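Local coordinates for ferritin like protein (PDB 3HL1) that is of unknown function but belongs to the ferritin-like superfamily and probably binds metal, at residues A[9-14]-A[153-158]; A[45-50]-A[238-243]; A[263-268]-A[304-309]; A[281-284]-A[289-292]. All coordinates share one frame; numbering follows the deposited sequence. Where two conformers were deposited one is given.

How the interactions relate
From the N terminus, helix 8-35 enters interaction 1, which closes a long loop on the end of helix 144-157. Helix 42-67, inside that loop, reaches beyond it to helix 233-242 in interaction 2. The two loops therefore cross, tying both early helices of the ferritin-like fold to later ones on opposite sides of the chain's centre. Interactions 3 and 4 come after both of these in the chain. Residues 263-268 meet 304-309 in interaction 3, and the short loop closed by 281-284 and 289-292 nests inside it, so that both bracket one helical hairpin. No two interactions touch; the nearest atoms of interactions 2 and 3 are about 10 Å apart.

Interaction 1: residues A[9-14]-A[153-158]; sequences PRLYQH and VGMEQL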
loop_
_atom_site.group_PDB
_atom_site.type_symbol
_atom_site.label_atom_id
_atom_site.label_comp_id
_atom_site.label_asym_id
_atom_site.label_seq_id
_atom_site.Cartn_x
_atom_site.Cartn_y
_atom_site.Cartn_z
ATOM N N PRO A 9 7.093 1.069 21.967
ATOM C CA PRO A 9 5.689 0.902 21.563
ATOM C C PRO A 9 5.221 1.823 20.425
ATOM O O PRO A 9 4.450 1.394 19.535
ATOM C CB PRO A 9 4.907 1.099 22.871
ATOM C CG PRO A 9 5.901 0.847 23.978
ATOM C CD PRO A 9 7.243 1.290 23.427
ATOM N N ARG A 10 5.667 3.057 20.426
ATOM C CA ARG A 10 5.306 3.997 19.391
ATOM C C ARG A 10 5.949 3.658 18.066
ATOM O O ARG A 10 5.348 3.865 17.021
ATOM C CB ARG A 10 5.638 5.429 19.844
ATOM C CG ARG A 10 4.789 5.912 21.036
ATOM C CD ARG A 10 3.546 6.686 20.639
ATOM N NE ARG A 10 2.681 7.092 21.768
ATOM C CZ ARG A 10 2.960 8.026 22.702
ATOM N NH1 ARG A 10 4.107 8.702 22.706
ATOM N NH2 ARG A 10 2.073 8.294 23.669
ATOM N N LEU A 11 7.168 3.137 18.107
ATOM C CA LEU A 11 7.846 2.678 16.872
ATOM C C LEU A 11 7.022 1.546 16.314
ATOM O O LEU A 11 6.645 1.575 15.126
ATOM C CB LEU A 11 9.297 2.251 17.145
ATOM C CG LEU A 11 9.998 1.682 15.894
ATOM C CD1 LEU A 11 10.036 2.776 14.836
ATOM C CD2 LEU A 11 11.373 1.185 16.233
ATOM N N TYR A 12 6.630 0.602 17.164
ATOM C CA TYR A 12 5.766 -0.524 16.746
ATOM C C TYR A 12 4.423 -0.065 16.136
ATOM O O TYR A 12 3.967 -0.577 15.080
ATOM C CB TYR A 12 5.552 -1.473 17.946
ATOM C CG TYR A 12 6.753 -2.341 18.336
ATOM C CD1 TYR A 12 8.005 -2.247 17.693
ATOM C CD2 TYR A 12 6.635 -3.242 19.367
ATOM C CE1 TYR A 12 9.084 -3.073 18.066
ATOM C CE2 TYR A 12 7.651 -4.046 19.717
ATOM C CZ TYR A 12 8.874 -3.985 19.092
ATOM O OH TYR A 12 9.851 -4.844 19.543
ATOM N N GLN A 13 3.795 0.922 16.788
ATOM C CA GLN A 13 2.577 1.507 16.260
ATOM C C GLN A 13 2.790 2.115 14.872
ATOM O O GLN A 13 1.956 1.968 13.986
ATOM C CB GLN A 13 2.070 2.581 17.206
ATOM C CG GLN A 13 1.346 2.024 18.356
ATOM C CD GLN A 13 0.661 3.100 19.205
ATOM O OE1 GLN A 13 1.259 3.703 20.079
ATOM N NE2 GLN A 13 -0.594 3.290 18.957
ATOM N N HIS A 14 3.947 2.743 14.668
ATOM C CA HIS A 14 4.262 3.307 13.349
ATOM C C HIS A 14 4.556 2.234 12.288
ATOM O O HIS A 14 4.246 2.434 11.129
ATOM C CB HIS A 14 5.365 4.331 13.416
ATOM C CG HIS A 14 4.929 5.667 13.952
ATOM N ND1 HIS A 14 4.712 5.894 15.291
ATOM C CD2 HIS A 14 4.615 6.828 13.326
ATOM C CE1 HIS A 14 4.314 7.148 15.475
ATOM N NE2 HIS A 14 4.222 7.730 14.294
ATOM N N VAL A 153 13.756 8.028 12.025
ATOM C CA VAL A 153 14.197 8.596 13.305
ATOM C C VAL A 153 13.992 7.625 14.454
ATOM O O VAL A 153 14.933 7.373 15.233
ATOM C CB VAL A 153 13.536 9.992 13.589
ATOM C CG1 VAL A 153 13.870 10.525 15.007
ATOM C CG2 VAL A 153 13.991 10.982 12.535
ATOM N N GLY A 154 12.790 7.050 14.565
ATOM C CA GLY A 154 12.555 6.027 15.582
ATOM C C GLY A 154 13.472 4.834 15.426
ATOM O O GLY A 154 14.009 4.331 16.412
HETATM N N MSE A 155 13.618 4.375 14.185
HETATM C CA MSE A 155 14.452 3.238 13.835
HETATM C C MSE A 155 15.914 3.455 14.258
HETATM O O MSE A 155 16.572 2.551 14.777
HETATM C CB MSE A 155 14.386 3.001 12.320
HETATM C CG MSE A 155 13.132 2.300 11.877
HETATM SE SE MSE A 155 12.964 2.337 9.913
HETATM C CE MSE A 155 14.526 1.305 9.410
ATOM N N GLU A 156 16.414 4.651 14.041
ATOM C CA GLU A 156 17.768 4.959 14.445
ATOM C C GLU A 156 17.946 4.958 15.942
ATOM O O GLU A 156 18.901 4.400 16.468
ATOM C CB GLU A 156 18.175 6.323 13.919
ATOM C CG GLU A 156 19.675 6.479 13.843
ATOM C CD GLU A 156 20.167 7.613 14.616
ATOM O OE1 GLU A 156 19.982 7.574 15.853
ATOM O OE2 GLU A 156 20.758 8.531 13.993
ATOM N N GLN A 157 17.043 5.617 16.648
ATOM C CA GLN A 157 17.135 5.715 18.088
ATOM C C GLN A 157 17.024 4.383 18.752
ATOM O O GLN A 157 17.674 4.153 19.784
ATOM C CB GLN A 157 16.030 6.604 18.649
ATOM C CG GLN A 157 16.164 8.082 18.238
ATOM C CD GLN A 157 15.072 8.966 18.808
ATOM O OE1 GLN A 157 14.357 8.574 19.721
ATOM N NE2 GLN A 157 14.959 10.175 18.290
ATOM N N LEU A 158 16.197 3.499 18.173
ATOM C CA LEU A 158 15.942 2.197 18.752
ATOM C C LEU A 158 16.668 1.024 18.062
ATOM O O LEU A 158 16.285 -0.132 18.231
ATOM C CB LEU A 158 14.414 1.971 18.779
ATOM C CG LEU A 158 13.642 2.933 19.705
ATOM C CD1 LEU A 158 12.193 3.052 19.351
ATOM C CD2 LEU A 158 13.787 2.612 21.196
#
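With CG of Leu11 anti to the backbone N (chi1 176°) and CG of Leu158 turned beside its own N (chi1 -65°), the two leucines reach toward each other tip to tip. They join helix 8-35 to the C-terminal end of helix 144-157 in the all-helical ferritin-like fold. Leu158 CD1 fits against two points of its partner: it lies 3.7 Å from Leu11 CD2 and is equally close to Leu11 CB. The second branch of Leu11 goes elsewhere. Its CD1 lies chiefly against backbone, 4.0 Å from Gly154 C and just as far from Met155 N. At Gly154 no side chain intervenes, which agrees with the close approach of the main chains, 5.9 Å between Leu11 CA and Gly154 CA. Met155, a selenomethionine, offers only the base of its side chain, with CG 4.3 Å from Leu11 CD1, while its far end leads away and packs on Phe192, Ala195 and Val199 of helix 188-207. No hydrogen bond spans the two segments, so the contact is apolar, and most of its touching residues are buried. Leu151, one turn earlier on helix 144-157, extends the apolar surface by touching both Leu11 and His14. The imidazole of His14 is fixed separately: NE2 bonds to Val138 O, and ND1 donates to Arg10 O over 2.7 Å at 166°. Arg10 O thereby takes two donors from opposite faces of its carbonyl plane, His14 ND1 on one and His14 N on the other.

Interaction 2: residues A[45-50]-A[238-243]; sequences RLIQAA and DFIRRM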
loop_
_atom_site.group_PDB
_atom_site.type_symbol
_atom_site.label_atom_id
_atom_site.label_comp_id
_atom_site.label_asym_id
_atom_site.label_seq_id
_atom_site.Cartn_x
_atom_site.Cartn_y
_atom_site.Cartn_z
ATOM N N ARG A 45 -0.830 -1.622 -17.671
ATOM C CA ARG A 45 0.518 -2.106 -17.367
ATOM C C ARG A 45 1.251 -1.198 -16.351
ATOM O O ARG A 45 2.036 -1.679 -15.537
ATOM C CB ARG A 45 1.302 -2.319 -18.666
ATOM C CG ARG A 45 0.858 -3.627 -19.424
ATOM C CD ARG A 45 0.430 -3.404 -20.883
ATOM N NE ARG A 45 1.388 -3.853 -21.905
ATOM C CZ ARG A 45 1.414 -5.059 -22.494
ATOM N NH1 ARG A 45 0.563 -6.036 -22.162
ATOM N NH2 ARG A 45 2.334 -5.308 -23.423
ATOM N N LEU A 46 0.983 0.100 -16.375
ATOM C CA LEU A 46 1.553 0.996 -15.366
ATOM C C LEU A 46 1.047 0.671 -13.973
ATOM O O LEU A 46 1.822 0.619 -13.034
ATOM C CB LEU A 46 1.271 2.470 -15.665
ATOM C CG LEU A 46 1.965 3.102 -16.898
ATOM C CD1 LEU A 46 1.538 4.605 -17.012
ATOM C CD2 LEU A 46 3.504 2.928 -16.800
ATOM N N ILE A 47 -0.257 0.469 -13.855
ATOM C CA ILE A 47 -0.881 0.170 -12.558
ATOM C C ILE A 47 -0.509 -1.207 -11.985
ATOM O O ILE A 47 -0.264 -1.363 -10.776
ATOM C CB ILE A 47 -2.414 0.358 -12.619
ATOM C CG1 ILE A 47 -2.720 1.835 -12.841
ATOM C CG2 ILE A 47 -3.098 -0.110 -11.290
ATOM C CD1 ILE A 47 -4.233 2.156 -13.166
ATOM N N GLN A 48 -0.497 -2.207 -12.853
ATOM C CA GLN A 48 -0.102 -3.537 -12.483
ATOM C C GLN A 48 1.285 -3.565 -11.855
ATOM O O GLN A 48 1.469 -4.138 -10.784
ATOM C CB GLN A 48 -0.166 -4.423 -13.711
ATOM C CG GLN A 48 0.118 -5.855 -13.446
ATOM C CD GLN A 48 0.072 -6.642 -14.734
ATOM O OE1 GLN A 48 -0.689 -7.578 -14.848
ATOM N NE2 GLN A 48 0.817 -6.200 -15.730
ATOM N N ALA A 49 2.257 -2.913 -12.470
ATOM C CA ALA A 49 3.608 -2.908 -11.945
ATOM C C ALA A 49 3.610 -2.215 -10.572
ATOM O O ALA A 49 4.254 -2.694 -9.624
ATOM C CB ALA A 49 4.598 -2.236 -12.940
ATOM N N ALA A 50 2.831 -1.135 -10.444
ATOM C CA ALA A 50 2.723 -0.397 -9.181
ATOM C C ALA A 50 2.143 -1.227 -8.049
ATOM O O ALA A 50 2.617 -1.169 -6.911
ATOM C CB ALA A 50 1.860 0.913 -9.345
ATOM N N ASP A 238 0.431 10.472 -12.498
ATOM C CA ASP A 238 0.252 11.799 -13.089
ATOM C C ASP A 238 0.230 11.696 -14.623
ATOM O O ASP A 238 -0.518 12.385 -15.292
ATOM C CB ASP A 238 1.341 12.732 -12.582
ATOM C CG ASP A 238 1.103 14.185 -12.977
ATOM O OD1 ASP A 238 -0.003 14.719 -12.721
ATOM O OD2 ASP A 238 2.040 14.769 -13.555
ATOM N N PHE A 239 1.032 10.796 -15.173
ATOM C CA PHE A 239 1.007 10.516 -16.603
ATOM C C PHE A 239 -0.378 10.072 -17.063
ATOM O O PHE A 239 -0.924 10.606 -18.025
ATOM C CB PHE A 239 2.046 9.456 -16.945
ATOM C CG PHE A 239 2.015 9.023 -18.378
ATOM C CD1 PHE A 239 2.733 9.737 -19.352
ATOM C CD2 PHE A 239 1.306 7.893 -18.758
ATOM C CE1 PHE A 239 2.717 9.337 -20.706
ATOM C CE2 PHE A 239 1.279 7.490 -20.102
ATOM C CZ PHE A 239 2.004 8.216 -21.074
ATOM N N ILE A 240 -0.961 9.117 -16.340
ATOM C CA ILE A 240 -2.280 8.602 -16.677
ATOM C C ILE A 240 -3.297 9.720 -16.552
ATOM O O ILE A 240 -4.154 9.869 -17.420
ATOM C CB ILE A 240 -2.693 7.386 -15.784
ATOM C CG1 ILE A 240 -1.784 6.180 -16.064
ATOM C CG2 ILE A 240 -4.152 7.007 -16.012
ATOM C CD1 ILE A 240 -1.822 5.081 -14.980
ATOM N N ARG A 241 -3.187 10.512 -15.485
ATOM C CA ARG A 241 -4.127 11.617 -15.240
ATOM C C ARG A 241 -4.201 12.591 -16.419
ATOM O O ARG A 241 -5.272 13.135 -16.710
ATOM C CB ARG A 241 -3.742 12.386 -13.977
ATOM C CG ARG A 241 -4.772 13.404 -13.495
ATOM C CD ARG A 241 -4.212 14.115 -12.254
ATOM N NE ARG A 241 -2.986 14.879 -12.567
ATOM C CZ ARG A 241 -2.929 16.189 -12.883
ATOM N NH1 ARG A 241 -4.027 16.947 -12.916
ATOM N NH2 ARG A 241 -1.758 16.771 -13.152
ATOM N N ARG A 242 -3.055 12.774 -17.081
ATOM C CA ARG A 242 -2.886 13.705 -18.207
ATOM C C ARG A 242 -3.198 13.159 -19.594
ATOM O O ARG A 242 -3.248 13.936 -20.525
ATOM C CB ARG A 242 -1.456 14.235 -18.229
ATOM C CG ARG A 242 -1.076 15.049 -17.015
ATOM C CD ARG A 242 0.433 15.305 -17.009
ATOM N NE ARG A 242 0.866 16.041 -15.824
ATOM C CZ ARG A 242 0.697 17.352 -15.634
ATOM N NH1 ARG A 242 0.125 18.119 -16.561
ATOM N NH2 ARG A 242 1.128 17.910 -14.505
HETATM N N MSE A 243 -3.431 11.860 -19.743
HETATM C CA MSE A 243 -3.691 11.287 -21.066
HETATM C C MSE A 243 -4.958 11.803 -21.721
HETATM O O MSE A 243 -5.966 12.003 -21.040
HETATM C CB MSE A 243 -3.847 9.785 -20.985
HETATM C CG MSE A 243 -2.599 9.067 -20.600
HETATM SE SE MSE A 243 -2.969 7.139 -20.394
HETATM C CE MSE A 243 -4.829 7.161 -19.964
#
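Leu46 points from helix 42-67 toward Ile240, and each part of its side chain that touches can be assigned. CB lies 4.1 Å from Ile240 CD1. Beyond it CG stands anti to the carbonyl carbon (chi1 -68°), and an extended chi2 of 180° then carries CD1 across the gap between the helices. There CD1 meets two residues, coming 3.7 Å from Phe239 CD2 and 3.8 Å from Ile240 CG1. It approaches the phenyl ring obliquely, and the two side chains cross at about a right angle. Against Ile240 the arrangement differs: the leucine and the isoleucine slide past each other in opposite directions, and the tip of Ile240 continues to Ile47, with CD1 4.0 Å from Ile47 CG1. This interdigitation bridges axes that are 11.5 Å apart and run nearly antiparallel, at 157°, so side chains and not backbones make the join. On another side of helix 233-242, Asp238 binds two arginines. Arg241 grips OD1 side-on through NE and NH2, the NH2 bond being 2.7 Å to Asp238 OD1, while Arg242 NE meets Asp238 OD2 at 2.9 Å from above the carboxylate plane. Within the bundle, Ile240 also packs on Val115 of helix 112-121 and Ile47 on Val32 and Leu33 of helix 8-35, while Trp231, in the loop preceding helix 233-242, touches Leu46 and meets the Phe239 ring edge-to-face.

Interaction 3: residues A[263-268]-A[304-309]; sequences AEAQAR and ILSCWK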
loop_
_atom_site.group_PDB
_atom_site.type_symbol
_atom_site.label_atom_id
_atom_site.label_comp_id
_atom_site.label_asym_id
_atom_site.label_seq_id
_atom_site.Cartn_x
_atom_site.Cartn_y
_atom_site.Cartn_z
ATOM N N ALA A 263 -23.432 -9.921 -6.460
ATOM C CA ALA A 263 -23.298 -9.957 -5.004
ATOM C C ALA A 263 -22.482 -11.173 -4.580
ATOM O O ALA A 263 -21.674 -11.092 -3.700
ATOM C CB ALA A 263 -24.667 -9.995 -4.339
ATOM N N GLU A 264 -22.770 -12.320 -5.188
ATOM C CA GLU A 264 -22.050 -13.543 -4.908
ATOM C C GLU A 264 -20.610 -13.475 -5.336
ATOM O O GLU A 264 -19.753 -14.028 -4.651
ATOM C CB GLU A 264 -22.748 -14.737 -5.551
ATOM C CG GLU A 264 -24.124 -14.991 -4.944
ATOM C CD GLU A 264 -24.842 -16.163 -5.512
ATOM O OE1 GLU A 264 -24.271 -16.851 -6.366
ATOM O OE2 GLU A 264 -26.027 -16.368 -5.142
ATOM N N ALA A 265 -20.314 -12.729 -6.398
ATOM C CA ALA A 265 -18.934 -12.436 -6.802
ATOM C C ALA A 265 -18.216 -11.611 -5.727
ATOM O O ALA A 265 -17.058 -11.907 -5.356
ATOM C CB ALA A 265 -18.904 -11.723 -8.211
ATOM N N GLN A 266 -18.877 -10.576 -5.223
ATOM C CA GLN A 266 -18.364 -9.849 -4.089
ATOM C C GLN A 266 -18.113 -10.749 -2.900
ATOM O O GLN A 266 -17.113 -10.602 -2.223
ATOM C CB GLN A 266 -19.298 -8.693 -3.703
ATOM C CG GLN A 266 -19.333 -7.579 -4.698
ATOM C CD GLN A 266 -20.341 -6.482 -4.348
ATOM O OE1 GLN A 266 -21.346 -6.719 -3.665
ATOM N NE2 GLN A 266 -20.037 -5.260 -4.762
ATOM N N ALA A 267 -19.067 -11.625 -2.579
ATOM C CA ALA A 267 -18.920 -12.454 -1.403
ATOM C C ALA A 267 -17.703 -13.347 -1.536
ATOM O O ALA A 267 -16.997 -13.569 -0.561
ATOM C CB ALA A 267 -20.135 -13.278 -1.143
ATOM N N ARG A 268 -17.491 -13.886 -2.740
ATOM C CA ARG A 268 -16.319 -14.726 -2.982
ATOM C C ARG A 268 -15.002 -13.948 -2.787
ATOM O O ARG A 268 -14.044 -14.448 -2.177
ATOM C CB ARG A 268 -16.427 -15.366 -4.338
ATOM C CG ARG A 268 -15.155 -15.886 -4.823
ATOM C CD ARG A 268 -15.278 -16.534 -6.147
ATOM N NE ARG A 268 -14.023 -17.237 -6.306
ATOM C CZ ARG A 268 -13.834 -18.539 -6.150
ATOM N NH1 ARG A 268 -14.859 -19.377 -5.914
ATOM N NH2 ARG A 268 -12.590 -19.008 -6.286
ATOM N N ILE A 304 -11.545 -10.363 -8.491
ATOM C CA ILE A 304 -11.763 -8.923 -8.701
ATOM C C ILE A 304 -12.290 -8.674 -10.112
ATOM O O ILE A 304 -13.245 -7.917 -10.343
ATOM C CB ILE A 304 -10.445 -8.122 -8.444
ATOM C CG1 ILE A 304 -9.984 -8.363 -7.023
ATOM C CG2 ILE A 304 -10.658 -6.639 -8.709
ATOM C CD1 ILE A 304 -8.500 -7.931 -6.725
ATOM N N LEU A 305 -11.663 -9.298 -11.088
ATOM C CA LEU A 305 -12.135 -9.165 -12.479
ATOM C C LEU A 305 -13.559 -9.679 -12.631
ATOM O O LEU A 305 -14.387 -9.112 -13.340
ATOM C CB LEU A 305 -11.235 -9.926 -13.431
ATOM C CG LEU A 305 -11.593 -9.927 -14.912
ATOM C CD1 LEU A 305 -11.710 -8.519 -15.449
ATOM C CD2 LEU A 305 -10.528 -10.696 -15.661
ATOM N N SER A 306 -13.855 -10.757 -11.940
ATOM C CA SER A 306 -15.161 -11.364 -12.086
ATOM C C SER A 306 -16.263 -10.441 -11.540
ATOM O O SER A 306 -17.317 -10.308 -12.167
ATOM C CB SER A 306 -15.181 -12.760 -11.466
ATOM O OG SER A 306 -16.520 -13.121 -11.261
ATOM N N CYS A 307 -16.002 -9.713 -10.456
ATOM C CA CYS A 307 -16.924 -8.677 -9.978
ATOM C C CYS A 307 -17.240 -7.661 -11.047
ATOM O O CYS A 307 -18.402 -7.423 -11.368
ATOM C CB CYS A 307 -16.377 -7.952 -8.747
ATOM S SG CYS A 307 -16.322 -8.944 -7.236
ATOM N N TRP A 308 -16.203 -7.063 -11.635
ATOM C CA TRP A 308 -16.390 -6.088 -12.685
ATOM C C TRP A 308 -17.156 -6.609 -13.893
ATOM O O TRP A 308 -18.070 -5.930 -14.406
ATOM C CB TRP A 308 -15.033 -5.554 -13.153
ATOM C CG TRP A 308 -14.457 -4.500 -12.285
ATOM C CD1 TRP A 308 -13.235 -4.523 -11.723
ATOM C CD2 TRP A 308 -15.035 -3.246 -11.964
ATOM N NE1 TRP A 308 -12.987 -3.332 -11.067
ATOM C CE2 TRP A 308 -14.093 -2.543 -11.178
ATOM C CE3 TRP A 308 -16.261 -2.639 -12.238
ATOM C CZ2 TRP A 308 -14.341 -1.282 -10.676
ATOM C CZ3 TRP A 308 -16.505 -1.356 -11.749
ATOM C CH2 TRP A 308 -15.559 -0.695 -10.976
ATOM N N LYS A 309 -16.772 -7.787 -14.369
ATOM C CA LYS A 309 -17.486 -8.399 -15.461
ATOM C C LYS A 309 -18.979 -8.610 -15.169
ATOM O O LYS A 309 -19.782 -8.558 -16.096
ATOM C CB LYS A 309 -16.859 -9.723 -15.817
ATOM C CG LYS A 309 -15.584 -9.596 -16.644
ATOM C CD LYS A 309 -14.969 -10.982 -16.805
ATOM C CE LYS A 309 -14.368 -11.274 -18.126
ATOM N NZ LYS A 309 -13.935 -10.102 -18.916
#
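Cys307 lays its sulfur over the peptide group that links Ala265 to Gln266. SG is 3.6 Å from Ala265 O and 3.6 Å from Gln266 N, and Ala265 C is no farther away; the near-equal spacing puts the sulfur over the face of the peptide plane. No hydrogen bond is made here, so the evidence supports van der Waals contact. The torsion responsible is chi1 of -70°, which sets SG anti to the carbonyl carbon of Cys307. Ala265 answers with its methyl: CB points at the opposite helix, 3.9 Å from Cys307 SG and 4.0 Å from Cys307 CA. Ser306 adds a light touch at the margin, with OG 4.1 Å from Ala265 CB. Gln266 contributes its aliphatic part, CG being 4.2 Å from Cys307 SG, whereas its amide turns to other partners and NE2 donates to Val313 O and Thr254 O. Small side chains let the helices come close, with 5.3 Å between Ala265 CA and Cys307 CA and 8.7 Å between the local axes. Farther along, a salt bridge from Arg268 to Asp303 joins the same two helices, and Trp308 NE1 bonds to Thr31 O, connecting helix 292-309 to helix 8-35. The 166° between the axes, with helix 261-283 running out and helix 292-309 returning, is the geometry of an antiparallel helical hairpin.

Interaction 4: residues A[281-284]-A[289-292]; sequences NGMF and APPA
The bend of a helical hairpin is where Met283, in the last turn of helix 261-283, meets Ala289 and Pro290 of the loop that leads into helix 292-309. Met283 is a selenomethionine, and it makes this contact with successive atoms of one bent side chain. CG is 4.0 Å from Ala289 CA, and the selenium follows at the same distance, with SE 4.0 Å from Ala289 CA. At the selenium the chain folds (chi3 76°), which swings the terminal methyl over the alanine, CE lying 3.7 Å from Ala289 CB. The selenium also faces the proline, 4.1 Å from Pro290 CD, the Met283 chain running at a slant to the ring. Ala289 thus lies along the outer half of Met283, while Pro290 meets it chiefly at SE. No hydrogen bond crosses between the segments, and the CA atoms of Met283 and Ala289 stay 6.1 Å apart, leaving the selenomethionine to fill the interval. In the hairpin as a whole, four residues separate the segments, and the chain reverses in the loop between the two helices before helix 292-309 starts back along helix 261-283. Pro290 and Ala292 both touch Ile279, one turn before Met283, so the returning loop also meets the flank of the helix it has just left. Met283 itself is buried and packs additionally on Met169 and Glu171 from another loop. At the helix end, Ser285 OG bonds to the carbonyl oxygens of Asn281 and Gly282, and Phe284 O accepts from Asn66 ND2 of helix 42-67.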
loop_
_atom_site.group_PDB
_atom_site.type_symbol
_atom_site.label_atom_id
_atom_site.label_comp_id
_atom_site.label_asym_id
_atom_site.label_seq_id
_atom_site.Cartn_x
_atom_site.Cartn_y
_atom_site.Cartn_z
ATOM N N ASN A 281 -0.713 -13.073 7.533
ATOM C CA ASN A 281 -0.480 -12.931 8.958
ATOM C C ASN A 281 0.464 -13.991 9.488
ATOM O O ASN A 281 1.317 -13.697 10.300
ATOM C CB ASN A 281 -1.787 -12.860 9.729
ATOM C CG ASN A 281 -2.438 -11.510 9.586
ATOM O OD1 ASN A 281 -1.739 -10.533 9.332
ATOM N ND2 ASN A 281 -3.774 -11.444 9.654
ATOM N N GLY A 282 0.312 -15.220 9.009
ATOM C CA GLY A 282 1.168 -16.313 9.430
ATOM C C GLY A 282 2.593 -16.048 8.988
ATOM O O GLY A 282 3.552 -16.172 9.793
HETATM N N MSE A 283 2.732 -15.633 7.736
HETATM C CA MSE A 283 4.025 -15.295 7.158
HETATM C C MSE A 283 4.716 -14.110 7.832
HETATM O O MSE A 283 5.940 -14.110 8.029
HETATM C CB MSE A 283 3.887 -15.030 5.661
HETATM C CG MSE A 283 3.649 -16.402 4.931
HETATM SE SE MSE A 283 2.990 -16.147 3.137
HETATM C CE MSE A 283 4.609 -15.648 2.391
ATOM N N PHE A 284 3.958 -13.084 8.150
ATOM C CA PHE A 284 4.521 -11.919 8.824
ATOM C C PHE A 284 4.894 -12.211 10.279
ATOM O O PHE A 284 5.459 -11.364 10.920
ATOM C CB PHE A 284 3.491 -10.787 8.819
ATOM C CG PHE A 284 3.299 -10.121 7.504
ATOM C CD1 PHE A 284 3.910 -10.547 6.354
ATOM C CD2 PHE A 284 2.415 -9.071 7.417
ATOM C CE1 PHE A 284 3.679 -9.928 5.159
ATOM C CE2 PHE A 284 2.208 -8.441 6.219
ATOM C CZ PHE A 284 2.828 -8.891 5.091
ATOM N N ALA A 289 5.738 -19.871 4.067
ATOM C CA ALA A 289 4.808 -19.667 3.002
ATOM C C ALA A 289 4.100 -21.023 2.699
ATOM O O ALA A 289 4.749 -21.996 2.359
ATOM C CB ALA A 289 5.556 -19.183 1.795
ATOM N N PRO A 290 2.777 -21.093 2.820
ATOM C CA PRO A 290 2.148 -22.394 2.488
ATOM C C PRO A 290 2.096 -22.594 0.983
ATOM O O PRO A 290 2.236 -21.636 0.264
ATOM C CB PRO A 290 0.728 -22.250 3.032
ATOM C CG PRO A 290 0.463 -20.734 2.878
ATOM C CD PRO A 290 1.789 -20.077 3.228
ATOM N N PRO A 291 1.849 -23.828 0.511
ATOM C CA PRO A 291 1.558 -24.008 -0.918
ATOM C C PRO A 291 0.337 -23.146 -1.377
ATOM O O PRO A 291 0.317 -22.687 -2.510
ATOM C CB PRO A 291 1.263 -25.509 -1.022
ATOM C CG PRO A 291 1.873 -26.128 0.209
ATOM C CD PRO A 291 1.751 -25.078 1.270
ATOM N N ALA A 292 -0.628 -22.902 -0.467
ATOM C CA ALA A 292 -1.776 -21.974 -0.664
ATOM C C ALA A 292 -1.446 -20.523 -1.054
ATOM O O ALA A 292 -2.370 -19.777 -1.381
ATOM C CB ALA A 292 -2.687 -21.951 0.601
#